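Local structure of protein toll (Drosophila melanogaster, 4LXR) at residues Y60-I69 with A89-I97. The protein is the cell-surface receptor for cleaved Spätzle, whose binding activates the Toll pathway in antifungal defence and in setting dorsal-ventral polarity of the embryo. Numbering follows the deposited sequence.
Sequences YQQLPKKLRI and ASILDYLGI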
loop_
_atom_site.group_PDB
_atom_site.type_symbol
_atom_site.label_atom_id
_atom_site.label_comp_id
_atom_site.label_asym_id
_atom_site.label_seq_id
_atom_site.Cartn_x
_atom_site.Cartn_y
_atom_site.Cartn_z
ATOM N N TYR A 60 21.304 22.327 40.911
ATOM C CA TYR A 60 21.497 23.416 39.944
ATOM C C TYR A 60 22.920 23.992 39.954
ATOM O O TYR A 60 23.305 24.733 39.052
ATOM C CB TYR A 60 20.462 24.531 40.144
ATOM C CG TYR A 60 19.092 24.189 39.602
ATOM C CD1 TYR A 60 18.900 23.953 38.245
ATOM C CD2 TYR A 60 17.983 24.113 40.446
ATOM C CE1 TYR A 60 17.648 23.635 37.744
ATOM C CE2 TYR A 60 16.729 23.808 39.952
ATOM C CZ TYR A 60 16.567 23.569 38.598
ATOM O OH TYR A 60 15.322 23.255 38.103
ATOM N N GLN A 61 23.686 23.636 40.979
ATOM C CA GLN A 61 25.090 23.998 41.106
ATOM C C GLN A 61 25.919 23.356 39.994
ATOM O O GLN A 61 27.014 23.822 39.667
ATOM C CB GLN A 61 25.602 23.506 42.457
ATOM C CG GLN A 61 26.872 24.154 42.956
ATOM C CD GLN A 61 27.232 23.679 44.356
ATOM O OE1 GLN A 61 26.599 22.765 44.890
ATOM N NE2 GLN A 61 28.247 24.301 44.959
ATOM N N GLN A 62 25.403 22.278 39.415
ATOM C CA GLN A 62 26.150 21.562 38.387
ATOM C C GLN A 62 25.825 22.070 36.986
ATOM O O GLN A 62 26.150 21.416 36.001
ATOM C CB GLN A 62 25.899 20.056 38.482
ATOM C CG GLN A 62 26.280 19.469 39.822
ATOM C CD GLN A 62 25.659 18.109 40.067
ATOM O OE1 GLN A 62 25.690 17.235 39.203
ATOM N NE2 GLN A 62 25.090 17.923 41.254
ATOM N N LEU A 63 25.170 23.227 36.904
ATOM C CA LEU A 63 24.880 23.859 35.619
ATOM C C LEU A 63 26.222 24.252 35.016
ATOM O O LEU A 63 27.161 24.515 35.753
ATOM C CB LEU A 63 24.049 25.123 35.835
ATOM C CG LEU A 63 22.598 25.341 35.385
ATOM C CD1 LEU A 63 21.847 24.083 34.966
ATOM C CD2 LEU A 63 21.849 26.086 36.499
ATOM N N PRO A 64 26.324 24.293 33.677
ATOM C CA PRO A 64 27.564 24.823 33.101
ATOM C C PRO A 64 27.754 26.294 33.489
ATOM O O PRO A 64 26.771 27.011 33.625
ATOM C CB PRO A 64 27.336 24.682 31.591
ATOM C CG PRO A 64 25.853 24.691 31.432
ATOM C CD PRO A 64 25.318 23.976 32.648
ATOM N N LYS A 65 28.999 26.725 33.680
ATOM C CA LYS A 65 29.304 28.112 34.027
ATOM C C LYS A 65 29.717 28.911 32.796
ATOM O O LYS A 65 30.442 28.403 31.940
ATOM C CB LYS A 65 30.442 28.171 35.049
ATOM C CG LYS A 65 30.146 27.533 36.391
ATOM C CD LYS A 65 31.330 27.709 37.343
ATOM C CE LYS A 65 30.989 27.286 38.770
ATOM N NZ LYS A 65 31.085 25.814 38.996
ATOM N N LYS A 66 29.263 30.161 32.723
ATOM C CA LYS A 66 29.633 31.086 31.649
ATOM C C LYS A 66 29.219 30.623 30.246
ATOM O O LYS A 66 29.988 30.755 29.294
ATOM C CB LYS A 66 31.139 31.379 31.679
ATOM C CG LYS A 66 31.620 32.076 32.950
ATOM C CD LYS A 66 30.931 33.422 33.137
ATOM C CE LYS A 66 31.253 34.377 31.994
ATOM N NZ LYS A 66 30.395 35.596 32.014
ATOM N N LEU A 67 28.007 30.100 30.111
ATOM C CA LEU A 67 27.563 29.590 28.817
ATOM C C LEU A 67 27.407 30.696 27.775
ATOM O O LEU A 67 27.759 30.513 26.605
ATOM C CB LEU A 67 26.245 28.841 28.955
ATOM C CG LEU A 67 26.276 27.325 28.804
ATOM C CD1 LEU A 67 24.907 26.812 28.410
ATOM C CD2 LEU A 67 27.307 26.915 27.785
ATOM N N ARG A 68 26.880 31.838 28.212
ATOM C CA ARG A 68 26.557 32.960 27.325
ATOM C C ARG A 68 25.747 32.542 26.099
ATOM O O ARG A 68 26.162 32.768 24.966
ATOM C CB ARG A 68 27.818 33.728 26.910
ATOM C CG ARG A 68 28.572 34.356 28.076
ATOM C CD ARG A 68 29.670 35.313 27.601
ATOM N NE ARG A 68 29.198 36.697 27.504
ATOM C CZ ARG A 68 29.027 37.367 26.364
ATOM N NH1 ARG A 68 28.591 38.622 26.391
ATOM N NH2 ARG A 68 29.299 36.789 25.199
ATOM N N ILE A 69 24.593 31.930 26.321
ATOM C CA ILE A 69 23.780 31.470 25.196
ATOM C C ILE A 69 23.346 32.621 24.270
ATOM O O ILE A 69 23.411 32.493 23.054
ATOM C CB ILE A 69 22.574 30.618 25.669
ATOM C CG1 ILE A 69 23.077 29.334 26.341
ATOM C CG2 ILE A 69 21.631 30.305 24.508
ATOM C CD1 ILE A 69 21.986 28.396 26.777
ATOM N N ALA A 89 13.948 33.014 36.117
ATOM C CA ALA A 89 14.788 33.959 35.373
ATOM C C ALA A 89 16.244 33.919 35.846
ATOM O O ALA A 89 17.159 34.163 35.066
ATOM C CB ALA A 89 14.237 35.383 35.485
ATOM N N SER A 90 16.455 33.615 37.127
ATOM C CA SER A 90 17.809 33.492 37.659
ATOM C C SER A 90 18.587 32.299 37.081
ATOM O O SER A 90 19.792 32.390 36.866
ATOM C CB SER A 90 17.777 33.440 39.183
ATOM O OG SER A 90 17.442 34.716 39.704
ATOM N N ILE A 91 17.911 31.185 36.832
ATOM C CA ILE A 91 18.556 30.085 36.110
ATOM C C ILE A 91 18.925 30.538 34.694
ATOM O O ILE A 91 20.058 30.335 34.237
ATOM C CB ILE A 91 17.665 28.825 36.053
ATOM C CG1 ILE A 91 17.568 28.196 37.442
ATOM C CG2 ILE A 91 18.227 27.816 35.056
ATOM C CD1 ILE A 91 16.278 27.445 37.671
ATOM N N LEU A 92 17.981 31.191 34.019
ATOM C CA LEU A 92 18.216 31.683 32.662
ATOM C C LEU A 92 19.328 32.751 32.601
ATOM O O LEU A 92 20.156 32.734 31.670
ATOM C CB LEU A 92 16.910 32.175 32.015
ATOM C CG LEU A 92 15.714 31.207 32.037
ATOM C CD1 LEU A 92 14.567 31.681 31.154
ATOM C CD2 LEU A 92 16.111 29.791 31.668
ATOM N N ASP A 93 19.362 33.662 33.581
ATOM C CA ASP A 93 20.453 34.640 33.665
ATOM C C ASP A 93 21.798 33.925 33.752
ATOM O O ASP A 93 22.743 34.300 33.075
ATOM C CB ASP A 93 20.335 35.566 34.885
ATOM C CG ASP A 93 19.063 36.402 34.883
ATOM O OD1 ASP A 93 18.475 36.603 33.805
ATOM O OD2 ASP A 93 18.648 36.851 35.971
ATOM N N TYR A 94 21.863 32.898 34.597
ATOM C CA TYR A 94 23.095 32.155 34.844
ATOM C C TYR A 94 23.641 31.589 33.543
ATOM O O TYR A 94 24.847 31.574 33.315
ATOM C CB TYR A 94 22.831 31.004 35.814
ATOM C CG TYR A 94 24.081 30.363 36.371
ATOM C CD1 TYR A 94 24.796 30.975 37.398
ATOM C CD2 TYR A 94 24.551 29.144 35.868
ATOM C CE1 TYR A 94 25.937 30.394 37.913
ATOM C CE2 TYR A 94 25.688 28.556 36.376
ATOM C CZ TYR A 94 26.380 29.189 37.400
ATOM O OH TYR A 94 27.510 28.613 37.916
ATOM N N LEU A 95 22.737 31.128 32.692
ATOM C CA LEU A 95 23.103 30.546 31.416
ATOM C C LEU A 95 23.303 31.625 30.357
ATOM O O LEU A 95 23.668 31.331 29.218
ATOM C CB LEU A 95 22.028 29.555 30.985
ATOM C CG LEU A 95 21.939 28.345 31.911
ATOM C CD1 LEU A 95 20.755 27.435 31.519
ATOM C CD2 LEU A 95 23.274 27.600 31.868
ATOM N N GLY A 96 23.075 32.879 30.738
ATOM C CA GLY A 96 23.222 33.993 29.815
ATOM C C GLY A 96 22.162 34.012 28.722
ATOM O O GLY A 96 22.416 34.487 27.607
ATOM N N ILE A 97 20.974 33.494 29.037
ATOM C CA ILE A 97 19.877 33.461 28.062
ATOM C C ILE A 97 19.219 34.836 28.003
ATOM O O ILE A 97 18.914 35.421 29.037
ATOM C CB ILE A 97 18.837 32.387 28.426
ATOM C CG1 ILE A 97 19.415 30.995 28.148
ATOM C CG2 ILE A 97 17.550 32.591 27.635
ATOM C CD1 ILE A 97 18.613 29.865 28.737
HETATM O O HOH W 1 27.684 25.985 37.952
HETATM O O HOH W 2 26.276 29.135 32.475
#
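Leu95 is the central knob: its CD2 lodges between Pro64 CG and Leu67 CD1, 3.9 Å from each, with Leu63 CG a little farther off. With CG anti to the carbonyl carbon (chi1 -66°), its branched end reaches toward loop 60-69. Next to it, Ile69 and Ile97 lie alongside each other, CD1 of Ile69 against CG1 of Ile97. At the far end the methyl CD1 of Ile91 sits over one face of the Tyr60 ring, a CH-pi contact 4.1 Å from the centroid, while the Tyr60 hydroxyl bonds to Met81 O. The Tyr94 ring leans obliquely on Leu63 CB, its CE2 3.8 Å away, and its OH rests against Lys65 CG. One direct hydrogen bond joins the segments: Ile69 N gives a nearly straight bond (176°) to Leu95 O, 3.1 Å away and in the carbonyl plane; Gly96, with its positive phi, forms the Schellman motif after helix 88-94. Two waters complete the seam. One accepts from Tyr94 OH at 2.6 Å and donates to Gln61 O and Leu63 O; the other donates to Pro64 O and Tyr94 O and accepts from Leu67 N. Strands 38-43 and 47-52 back the apolar side chains in this N-terminal part of the leucine-rich-repeat ectodomain. Loop and helix end thus join through an apolar core, edged by one direct bond and two bridging waters.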